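Local atomic coordinates of separin (Saccharomyces cerevisiae, PDB entry 5U1T), a protein that cleaves the SCC1 subunit of cohesin as a caspase-like cysteine protease at anaphase onset, allowing chromosomes to segregate, and is held inactive by securin for most of the cell cycle. Residues Phe814-Leu819 with His840-Ile845; Lys861-Leu866 with Thr876-Asp881; Lys953-Ser958 with Leu1318-Glu1323. All coordinates share one frame; numbering follows the deposited sequence.

Contact 1: Phe814-Leu819 with His840-Ile845; sequences FYSKEL and HRYYMI
S816 meets Y842 where two consecutive helices, 809-825 and 829-845, fold back on each other as a helical hairpin in the largely helical part of the protein. The backbones come nearest at this pair, with 8.3 Å between S816 CA and Y842 CA, a separation that a small serine on one side and a tyrosine ring laid across the gap can fill. With CG of Y842 anti to its own N (chi1 168°), the ring reaches over to the first helix. S816 OG approaches it obliquely, 3.5 Å from Y842 CE2, as a van der Waals neighbour. The serine hydroxyl is engaged within its own helix, where OG is hydrogen-bonded to the carbonyl O of E813. The phenol of Y842 is held by that same residue through a bond between OH and E813 OE1, so the tyrosine joins the two helices by both its ring and its hydroxyl. A phenylalanine in place of Y842 would keep the ring against the serine but is likely to leave the E813 carboxylate without this mate and the hairpin without this polar tie between its helices.

Packing slackens toward Y843, whose ring end leans toward the first helix yet leaves its OH 4.2 Å from S816 OG, too far for a bond. On this side K817 is exposed to solvent and makes no contact with 840-845. F814, Y815 and E818 instead face the chain of another protein in the assembly, while L819 packs onto C835 and L839 further along the hairpin. The three touching residues are buried, and the tight part comes down to the serine and one carbon of the ring: S816 CB lies 3.7 Å from Y842 CE2.

Contact 2: Lys861-Leu866 with Thr876-Asp881; sequences KAFDYL and TMFLYD
F863 and F878 lay their rings face against face in an offset (parallel-displaced) stack that joins helix 849-863 to helix 872-881. The two planes differ by only 3°, and the ring centroids are 4.0 Å apart. Because the planes themselves are separated by less than that, the rings are slid over one another instead of being in exact register. The slide brings F863 CD2 above the middle of the F878 ring, while the stem of F878 takes the corresponding place over F863: its CB sits 3.6 Å from the F863 ring centroid and 17° off the ring normal, a CH-pi contact. F878 CB is also 3.5 Å from F863 CE1, and F863 CG is the same distance from F878 CD1, so much of each ring is in touch with its neighbour.

Both side chains leave their backbones in the same way, CG anti to N (chi1 -169° in F863). Each ring is thereby thrown out across the gap between two backbones whose CA atoms, those of F863 and F878, are 7.4 Å apart. From F863 to L866 the chain makes a type I beta turn, closed by L866 N donating to F863 O at 2.9 Å. The stack therefore lies beside the turn on the way to the second helix.

Y833 of helix 829-845 adds a third aromatic ring, meeting F863 at a steep angle and also touching F878, and A868 of the connection packs on F863. Between the two phenylalanines the attraction is all dispersion and ring electrostatics; the lateral offset eases repulsion between the pi clouds, and the joint depends on close fit of shape instead of on polar bonds.

Contact 3: Lys953-Ser958 with Leu1318-Glu1323; sequences KGMFES and LLFHGE
M955 sends CG anti to its backbone N (chi1 -173°) and stays extended to the methyl, while F1320 turns its ring to the side of its own N (chi1 -56°); together these torsions lay the methionine chain over one face of the phenylalanine. The result is a Met-aromatic contact between helix 950-955 and the last turn of helix 1303-1320. M955 CG stands almost directly above the ring, 3.6 Å from the F1320 centroid and 6° off the normal, as a CH-pi contact. Further along, M955 SD lies 4.3 Å from the same centroid, still over that face. The backbone comes in as well, with M955 CA 3.6 Å from F1320 CZ, so the ring tip abuts the main chain where the methionine side chain begins.

S958 approaches F1320 differently, at the edge and near the ring plane, its CB 4.0 Å from F1320 CZ. It is brought there by a type I beta turn from M955 to S958, and its OG is hydrogen-bonded to D1316 OD2, one turn before the phenylalanine. One ring is thus met on its face by M955 and at its rim by S958. L960 of strand 960-962 touches both M955 and F1320, and I1052 of helix 1036-1054 packs on M955, which extends this buried apolar cluster beyond the two segments.

Immediately after F1320 the helix is closed by a Schellman motif. G1322, at positive phi, is its C-prime residue; a side chain there would run into the preceding carbonyl O. The motif is fastened by G1322 N donating to L1319 O at 3.0 Å and by E1323 N donating to L1318 O at 2.7 Å.

How the contacts relate
The three contacts follow one another along the chain, each closing before the next opens. Contacts 1 and 2 are neighbours, with centres 18 Å apart, and belong to one run of successive helices: 809-825, 829-845, 849-863 and 872-881. Helix 829-845 links them, carrying half of contact 1 and packing against both segments of contact 2; H840 ND1 of the first comes 3.6 Å from D881 OD1 of the second. Contact 3 lies well away, its centre about 45 Å from that of contact 1 and 49 Å from that of contact 2. Where they join helices close in sequence, it brings together segments 360 residues apart, tying helix 950-955 to the peptidase C50 family region.

Contact 1: Phe814-Leu819 with His840-Ile845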
loop_
_atom_site.group_PDB
_atom_site.type_symbol
_atom_site.label_atom_id
_atom_site.label_comp_id
_atom_site.label_asym_id
_atom_site.label_seq_id
_atom_site.Cartn_x
_atom_site.Cartn_y
_atom_site.Cartn_z
ATOM N N PHE A 814 21.895 -4.297 -4.190
ATOM C CA PHE A 814 21.022 -5.461 -4.162
ATOM C C PHE A 814 19.558 -5.047 -4.255
ATOM O O PHE A 814 18.782 -5.579 -5.062
ATOM C CB PHE A 814 21.246 -6.279 -2.892
ATOM C CG PHE A 814 20.361 -7.490 -2.799
ATOM C CD1 PHE A 814 19.089 -7.403 -2.226
ATOM C CD2 PHE A 814 20.786 -8.711 -3.293
ATOM C CE1 PHE A 814 18.255 -8.525 -2.147
ATOM C CE2 PHE A 814 19.963 -9.831 -3.211
ATOM C CZ PHE A 814 18.694 -9.736 -2.640
ATOM N N TYR A 815 19.191 -4.092 -3.408
ATOM C CA TYR A 815 17.816 -3.663 -3.306
ATOM C C TYR A 815 17.380 -2.918 -4.551
ATOM O O TYR A 815 16.296 -3.154 -5.072
ATOM C CB TYR A 815 17.646 -2.820 -2.056
ATOM C CG TYR A 815 17.560 -3.693 -0.846
ATOM C CD1 TYR A 815 16.657 -4.736 -0.805
ATOM C CD2 TYR A 815 18.400 -3.515 0.242
ATOM C CE1 TYR A 815 16.564 -5.555 0.292
ATOM C CE2 TYR A 815 18.317 -4.343 1.355
ATOM C CZ TYR A 815 17.393 -5.363 1.364
ATOM O OH TYR A 815 17.281 -6.202 2.448
ATOM N N SER A 816 18.248 -2.044 -5.043
ATOM C CA SER A 816 17.917 -1.241 -6.208
ATOM C C SER A 816 17.701 -2.165 -7.390
ATOM O O SER A 816 16.819 -1.936 -8.215
ATOM C CB SER A 816 19.008 -0.195 -6.512
ATOM O OG SER A 816 20.107 -0.755 -7.207
ATOM N N LYS A 817 18.488 -3.229 -7.454
ATOM C CA LYS A 817 18.275 -4.246 -8.469
ATOM C C LYS A 817 16.935 -4.990 -8.302
ATOM O O LYS A 817 16.238 -5.244 -9.279
ATOM C CB LYS A 817 19.437 -5.226 -8.464
ATOM C CG LYS A 817 20.662 -4.695 -9.176
ATOM C CD LYS A 817 21.913 -5.449 -8.767
ATOM C CE LYS A 817 23.167 -4.778 -9.324
ATOM N NZ LYS A 817 24.418 -5.531 -8.961
ATOM N N GLU A 818 16.569 -5.332 -7.076
ATOM C CA GLU A 818 15.307 -6.011 -6.864
ATOM C C GLU A 818 14.166 -5.091 -7.247
ATOM O O GLU A 818 13.215 -5.512 -7.889
ATOM C CB GLU A 818 15.161 -6.471 -5.415
ATOM C CG GLU A 818 15.925 -7.743 -5.092
ATOM C CD GLU A 818 15.403 -8.930 -5.882
ATOM O OE1 GLU A 818 14.182 -9.221 -5.782
ATOM O OE2 GLU A 818 16.201 -9.567 -6.617
ATOM N N LEU A 819 14.264 -3.824 -6.872
ATOM C CA LEU A 819 13.179 -2.883 -7.123
ATOM C C LEU A 819 13.025 -2.654 -8.612
ATOM O O LEU A 819 11.915 -2.669 -9.145
ATOM C CB LEU A 819 13.432 -1.557 -6.400
ATOM C CG LEU A 819 12.812 -0.283 -6.975
ATOM C CD1 LEU A 819 11.320 -0.344 -6.880
ATOM C CD2 LEU A 819 13.331 0.914 -6.225
ATOM N N HIS A 840 16.808 7.110 -9.994
ATOM C CA HIS A 840 17.627 8.092 -10.656
ATOM C C HIS A 840 18.479 8.838 -9.631
ATOM O O HIS A 840 19.677 9.013 -9.840
ATOM C CB HIS A 840 16.778 9.058 -11.445
ATOM C CG HIS A 840 17.538 10.242 -11.931
ATOM N ND1 HIS A 840 17.536 11.452 -11.266
ATOM C CD2 HIS A 840 18.350 10.400 -13.002
ATOM C CE1 HIS A 840 18.295 12.309 -11.922
ATOM N NE2 HIS A 840 18.801 11.695 -12.977
ATOM N N ARG A 841 17.865 9.275 -8.532
ATOM C CA ARG A 841 18.615 9.894 -7.444
ATOM C C ARG A 841 19.684 8.922 -6.936
ATOM O O ARG A 841 20.805 9.315 -6.620
ATOM C CB ARG A 841 17.692 10.313 -6.295
ATOM C CG ARG A 841 18.419 10.779 -5.021
ATOM C CD ARG A 841 17.416 11.090 -3.887
ATOM N NE ARG A 841 18.007 11.203 -2.549
ATOM C CZ ARG A 841 18.573 12.308 -2.050
ATOM N NH1 ARG A 841 19.076 12.291 -0.818
ATOM N NH2 ARG A 841 18.657 13.431 -2.777
ATOM N N TYR A 842 19.338 7.645 -6.875
ATOM C CA TYR A 842 20.275 6.675 -6.354
ATOM C C TYR A 842 21.486 6.547 -7.283
ATOM O O TYR A 842 22.606 6.397 -6.822
ATOM C CB TYR A 842 19.598 5.315 -6.156
ATOM C CG TYR A 842 20.594 4.220 -5.892
ATOM C CD1 TYR A 842 21.278 4.165 -4.684
ATOM C CD2 TYR A 842 20.885 3.264 -6.864
ATOM C CE1 TYR A 842 22.201 3.185 -4.441
ATOM C CE2 TYR A 842 21.804 2.286 -6.630
ATOM C CZ TYR A 842 22.459 2.252 -5.413
ATOM O OH TYR A 842 23.382 1.278 -5.159
ATOM N N TYR A 843 21.253 6.617 -8.588
ATOM C CA TYR A 843 22.333 6.468 -9.555
ATOM C C TYR A 843 23.196 7.705 -9.544
ATOM O O TYR A 843 24.374 7.650 -9.882
ATOM C CB TYR A 843 21.780 6.176 -10.958
ATOM C CG TYR A 843 21.246 4.769 -11.038
ATOM C CD1 TYR A 843 21.885 3.738 -10.351
ATOM C CD2 TYR A 843 20.097 4.460 -11.755
ATOM C CE1 TYR A 843 21.418 2.446 -10.390
ATOM C CE2 TYR A 843 19.617 3.149 -11.799
ATOM C CZ TYR A 843 20.288 2.154 -11.110
ATOM O OH TYR A 843 19.837 0.853 -11.117
ATOM N N MET A 844 22.620 8.815 -9.118
ATOM C CA MET A 844 23.384 10.036 -8.925
ATOM C C MET A 844 24.332 9.892 -7.738
ATOM O O MET A 844 25.511 10.141 -7.863
ATOM C CB MET A 844 22.458 11.224 -8.713
ATOM C CG MET A 844 22.120 11.984 -9.975
ATOM S SD MET A 844 21.357 13.587 -9.577
ATOM C CE MET A 844 22.130 13.975 -7.990
ATOM N N ILE A 845 23.801 9.488 -6.594
ATOM C CA ILE A 845 24.592 9.249 -5.400
ATOM C C ILE A 845 25.735 8.247 -5.633
ATOM O O ILE A 845 26.854 8.476 -5.200
ATOM C CB ILE A 845 23.694 8.746 -4.242
ATOM C CG1 ILE A 845 22.615 9.774 -3.929
ATOM C CG2 ILE A 845 24.512 8.444 -2.981
ATOM C CD1 ILE A 845 21.720 9.378 -2.775
#

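Contact 2: Lys861-Leu866 with Thr876-Asp881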
loop_
_atom_site.group_PDB
_atom_site.type_symbol
_atom_site.label_atom_id
_atom_site.label_comp_id
_atom_site.label_asym_id
_atom_site.label_seq_id
_atom_site.Cartn_x
_atom_site.Cartn_y
_atom_site.Cartn_z
ATOM N N LYS A 861 9.875 10.181 -19.357
ATOM C CA LYS A 861 8.844 9.540 -20.158
ATOM C C LYS A 861 7.659 9.153 -19.293
ATOM O O LYS A 861 6.521 9.499 -19.599
ATOM C CB LYS A 861 9.407 8.306 -20.840
ATOM C CG LYS A 861 8.699 7.941 -22.117
ATOM C CD LYS A 861 9.711 7.380 -23.105
ATOM C CE LYS A 861 10.946 8.312 -23.212
ATOM N NZ LYS A 861 12.192 7.590 -23.675
ATOM N N ALA A 862 7.943 8.436 -18.208
ATOM C CA ALA A 862 6.930 7.969 -17.274
ATOM C C ALA A 862 6.017 9.091 -16.785
ATOM O O ALA A 862 4.827 8.874 -16.595
ATOM C CB ALA A 862 7.594 7.280 -16.093
ATOM N N PHE A 863 6.578 10.282 -16.601
ATOM C CA PHE A 863 5.836 11.461 -16.128
ATOM C C PHE A 863 4.680 11.870 -17.051
ATOM O O PHE A 863 3.669 12.434 -16.598
ATOM C CB PHE A 863 6.800 12.654 -15.960
ATOM C CG PHE A 863 6.204 13.823 -15.251
ATOM C CD1 PHE A 863 5.975 13.775 -13.891
ATOM C CD2 PHE A 863 5.890 14.974 -15.941
ATOM C CE1 PHE A 863 5.415 14.853 -13.235
ATOM C CE2 PHE A 863 5.337 16.057 -15.293
ATOM C CZ PHE A 863 5.092 16.000 -13.940
ATOM N N ASP A 864 4.841 11.601 -18.343
ATOM C CA ASP A 864 3.810 11.925 -19.313
ATOM C C ASP A 864 2.455 11.345 -18.949
ATOM O O ASP A 864 1.430 11.959 -19.219
ATOM C CB ASP A 864 4.209 11.437 -20.698
ATOM C CG ASP A 864 5.171 12.371 -21.366
ATOM O OD1 ASP A 864 5.135 13.582 -21.031
ATOM O OD2 ASP A 864 5.971 11.903 -22.211
ATOM N N TYR A 865 2.467 10.176 -18.319
ATOM C CA TYR A 865 1.242 9.450 -17.987
ATOM C C TYR A 865 0.631 9.947 -16.699
ATOM O O TYR A 865 -0.229 9.292 -16.130
ATOM C CB TYR A 865 1.526 7.959 -17.867
ATOM C CG TYR A 865 2.022 7.340 -19.153
ATOM C CD1 TYR A 865 3.269 7.668 -19.671
ATOM C CD2 TYR A 865 1.245 6.418 -19.844
ATOM C CE1 TYR A 865 3.724 7.116 -20.838
ATOM C CE2 TYR A 865 1.702 5.849 -21.028
ATOM C CZ TYR A 865 2.943 6.207 -21.516
ATOM O OH TYR A 865 3.400 5.649 -22.689
ATOM N N LEU A 866 1.097 11.098 -16.225
ATOM C CA LEU A 866 0.602 11.642 -14.975
ATOM C C LEU A 866 -0.146 12.933 -15.267
ATOM O O LEU A 866 0.040 13.538 -16.315
ATOM C CB LEU A 866 1.757 11.860 -13.981
ATOM C CG LEU A 866 2.501 10.599 -13.509
ATOM C CD1 LEU A 866 3.558 10.903 -12.459
ATOM C CD2 LEU A 866 1.541 9.553 -12.967
ATOM N N THR A 876 6.748 18.629 -8.737
ATOM C CA THR A 876 7.941 19.219 -8.152
ATOM C C THR A 876 9.110 18.236 -8.256
ATOM O O THR A 876 10.240 18.650 -8.525
ATOM C CB THR A 876 7.717 19.644 -6.697
ATOM O OG1 THR A 876 7.253 18.534 -5.929
ATOM C CG2 THR A 876 6.689 20.763 -6.646
ATOM N N MET A 877 8.832 16.941 -8.092
ATOM C CA MET A 877 9.866 15.939 -8.309
ATOM C C MET A 877 10.364 15.962 -9.747
ATOM O O MET A 877 11.556 15.826 -10.006
ATOM C CB MET A 877 9.366 14.545 -7.965
ATOM C CG MET A 877 9.122 14.329 -6.493
ATOM S SD MET A 877 8.557 12.655 -6.145
ATOM C CE MET A 877 8.405 12.777 -4.366
ATOM N N PHE A 878 9.450 16.142 -10.688
ATOM C CA PHE A 878 9.854 16.185 -12.082
ATOM C C PHE A 878 10.679 17.450 -12.356
ATOM O O PHE A 878 11.712 17.381 -13.023
ATOM C CB PHE A 878 8.622 16.114 -12.984
ATOM C CG PHE A 878 8.919 16.244 -14.454
ATOM C CD1 PHE A 878 9.420 15.174 -15.179
ATOM C CD2 PHE A 878 8.661 17.431 -15.123
ATOM C CE1 PHE A 878 9.674 15.292 -16.550
ATOM C CE2 PHE A 878 8.913 17.548 -16.484
ATOM C CZ PHE A 878 9.417 16.482 -17.198
ATOM N N LEU A 879 10.228 18.589 -11.823
ATOM C CA LEU A 879 10.880 19.877 -12.058
ATOM C C LEU A 879 12.286 19.916 -11.467
ATOM O O LEU A 879 13.214 20.438 -12.078
ATOM C CB LEU A 879 10.035 21.011 -11.485
ATOM C CG LEU A 879 8.720 21.233 -12.229
ATOM C CD1 LEU A 879 7.932 22.391 -11.660
ATOM C CD2 LEU A 879 8.998 21.449 -13.690
ATOM N N TYR A 880 12.418 19.356 -10.267
ATOM C CA TYR A 880 13.702 19.164 -9.599
ATOM C C TYR A 880 14.696 18.354 -10.424
ATOM O O TYR A 880 15.784 18.825 -10.728
ATOM C CB TYR A 880 13.476 18.464 -8.274
ATOM C CG TYR A 880 14.707 18.335 -7.425
ATOM C CD1 TYR A 880 15.235 19.439 -6.781
ATOM C CD2 TYR A 880 15.327 17.106 -7.243
ATOM C CE1 TYR A 880 16.338 19.333 -5.990
ATOM C CE2 TYR A 880 16.438 16.988 -6.445
ATOM C CZ TYR A 880 16.940 18.108 -5.822
ATOM O OH TYR A 880 18.050 18.023 -5.013
ATOM N N ASP A 881 14.313 17.128 -10.753
ATOM C CA ASP A 881 15.082 16.273 -11.646
ATOM C C ASP A 881 15.580 17.012 -12.868
ATOM O O ASP A 881 16.679 16.743 -13.329
ATOM C CB ASP A 881 14.260 15.072 -12.122
ATOM C CG ASP A 881 14.173 13.972 -11.094
ATOM O OD1 ASP A 881 15.073 13.904 -10.239
ATOM O OD2 ASP A 881 13.214 13.167 -11.140
#

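Contact 3: Lys953-Ser958 with Leu1318-Glu1323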
loop_
_atom_site.group_PDB
_atom_site.type_symbol
_atom_site.label_atom_id
_atom_site.label_comp_id
_atom_site.label_asym_id
_atom_site.label_seq_id
_atom_site.Cartn_x
_atom_site.Cartn_y
_atom_site.Cartn_z
ATOM N N LYS A 953 43.307 34.110 0.354
ATOM C CA LYS A 953 43.366 33.375 -0.895
ATOM C C LYS A 953 44.670 32.608 -1.064
ATOM O O LYS A 953 44.670 31.465 -1.530
ATOM C CB LYS A 953 43.194 34.313 -2.073
ATOM C CG LYS A 953 42.802 33.574 -3.335
ATOM C CD LYS A 953 43.806 33.807 -4.451
ATOM C CE LYS A 953 43.234 33.284 -5.757
ATOM N NZ LYS A 953 41.743 33.451 -5.735
ATOM N N GLY A 954 45.777 33.247 -0.697
ATOM C CA GLY A 954 47.080 32.621 -0.762
ATOM C C GLY A 954 47.230 31.534 0.278
ATOM O O GLY A 954 47.817 30.492 0.020
ATOM N N MET A 955 46.638 31.745 1.418
ATOM C CA MET A 955 46.698 30.779 2.458
ATOM C C MET A 955 45.998 29.509 2.073
ATOM O O MET A 955 46.422 28.457 2.445
ATOM C CB MET A 955 46.043 31.359 3.673
ATOM C CG MET A 955 46.164 30.515 4.899
ATOM S SD MET A 955 45.326 31.396 6.173
ATOM C CE MET A 955 45.679 30.325 7.518
ATOM N N PHE A 956 44.919 29.604 1.324
ATOM C CA PHE A 956 44.174 28.394 0.921
ATOM C C PHE A 956 44.905 27.626 -0.171
ATOM O O PHE A 956 44.564 26.481 -0.458
ATOM C CB PHE A 956 42.749 28.723 0.438
ATOM C CG PHE A 956 41.905 29.430 1.463
ATOM C CD1 PHE A 956 42.154 29.280 2.820
ATOM C CD2 PHE A 956 40.886 30.268 1.075
ATOM C CE1 PHE A 956 41.390 29.951 3.772
ATOM C CE2 PHE A 956 40.120 30.952 2.028
ATOM C CZ PHE A 956 40.374 30.789 3.375
ATOM N N GLU A 957 45.903 28.260 -0.770
ATOM C CA GLU A 957 46.735 27.634 -1.782
ATOM C C GLU A 957 48.106 27.264 -1.229
ATOM O O GLU A 957 49.094 27.170 -1.968
ATOM C CB GLU A 957 46.901 28.575 -2.966
ATOM C CG GLU A 957 45.628 28.770 -3.772
ATOM C CD GLU A 957 45.713 29.988 -4.667
ATOM O OE1 GLU A 957 46.861 30.457 -4.903
ATOM O OE2 GLU A 957 44.628 30.482 -5.105
ATOM N N SER A 958 48.173 27.082 0.083
ATOM C CA SER A 958 49.428 26.803 0.744
ATOM C C SER A 958 49.281 25.571 1.581
ATOM O O SER A 958 48.203 25.311 2.125
ATOM C CB SER A 958 49.859 27.972 1.631
ATOM O OG SER A 958 50.578 28.926 0.889
ATOM N N LEU A 1318 55.024 31.857 9.555
ATOM C CA LEU A 1318 55.241 33.180 10.109
ATOM C C LEU A 1318 54.326 34.209 9.470
ATOM O O LEU A 1318 53.828 35.097 10.151
ATOM C CB LEU A 1318 56.701 33.589 9.935
ATOM C CG LEU A 1318 57.675 32.545 10.465
ATOM C CD1 LEU A 1318 59.107 32.935 10.117
ATOM C CD2 LEU A 1318 57.489 32.374 11.964
ATOM N N LEU A 1319 54.102 34.093 8.167
ATOM C CA LEU A 1319 53.241 35.041 7.452
ATOM C C LEU A 1319 51.788 35.060 7.959
ATOM O O LEU A 1319 51.230 36.141 8.195
ATOM C CB LEU A 1319 53.248 34.745 5.947
ATOM C CG LEU A 1319 52.256 35.556 5.108
ATOM C CD1 LEU A 1319 52.444 37.033 5.385
ATOM C CD2 LEU A 1319 52.383 35.259 3.614
ATOM N N PHE A 1320 51.177 33.884 8.126
ATOM C CA PHE A 1320 49.752 33.824 8.452
ATOM C C PHE A 1320 49.553 34.267 9.881
ATOM O O PHE A 1320 48.521 34.830 10.224
ATOM C CB PHE A 1320 49.186 32.424 8.223
ATOM C CG PHE A 1320 49.398 31.918 6.826
ATOM C CD1 PHE A 1320 49.278 32.776 5.746
ATOM C CD2 PHE A 1320 49.748 30.597 6.592
ATOM C CE1 PHE A 1320 49.488 32.330 4.456
ATOM C CE2 PHE A 1320 49.960 30.143 5.303
ATOM C CZ PHE A 1320 49.837 31.015 4.234
ATOM N N HIS A 1321 50.571 34.063 10.706
ATOM C CA HIS A 1321 50.522 34.560 12.071
ATOM C C HIS A 1321 50.943 36.036 12.215
ATOM O O HIS A 1321 51.092 36.523 13.332
ATOM C CB HIS A 1321 51.393 33.702 12.975
ATOM C CG HIS A 1321 50.710 32.480 13.490
ATOM N ND1 HIS A 1321 50.902 31.230 12.933
ATOM C CD2 HIS A 1321 49.837 32.314 14.505
ATOM C CE1 HIS A 1321 50.175 30.347 13.592
ATOM N NE2 HIS A 1321 49.522 30.979 14.553
ATOM N N GLY A 1322 51.132 36.741 11.100
ATOM C CA GLY A 1322 51.409 38.171 11.139
ATOM C C GLY A 1322 52.842 38.673 10.903
ATOM O O GLY A 1322 53.107 39.870 11.025
ATOM N N GLU A 1323 53.776 37.784 10.584
ATOM C CA GLU A 1323 55.144 38.227 10.314
ATOM C C GLU A 1323 55.400 38.278 8.818
ATOM O O GLU A 1323 55.624 37.245 8.179
ATOM C CB GLU A 1323 56.172 37.314 10.981
ATOM C CG GLU A 1323 57.536 37.925 11.047
ATOM C CD GLU A 1323 58.582 36.925 11.493
ATOM O OE1 GLU A 1323 59.511 36.651 10.700
ATOM O OE2 GLU A 1323 58.466 36.411 12.636
#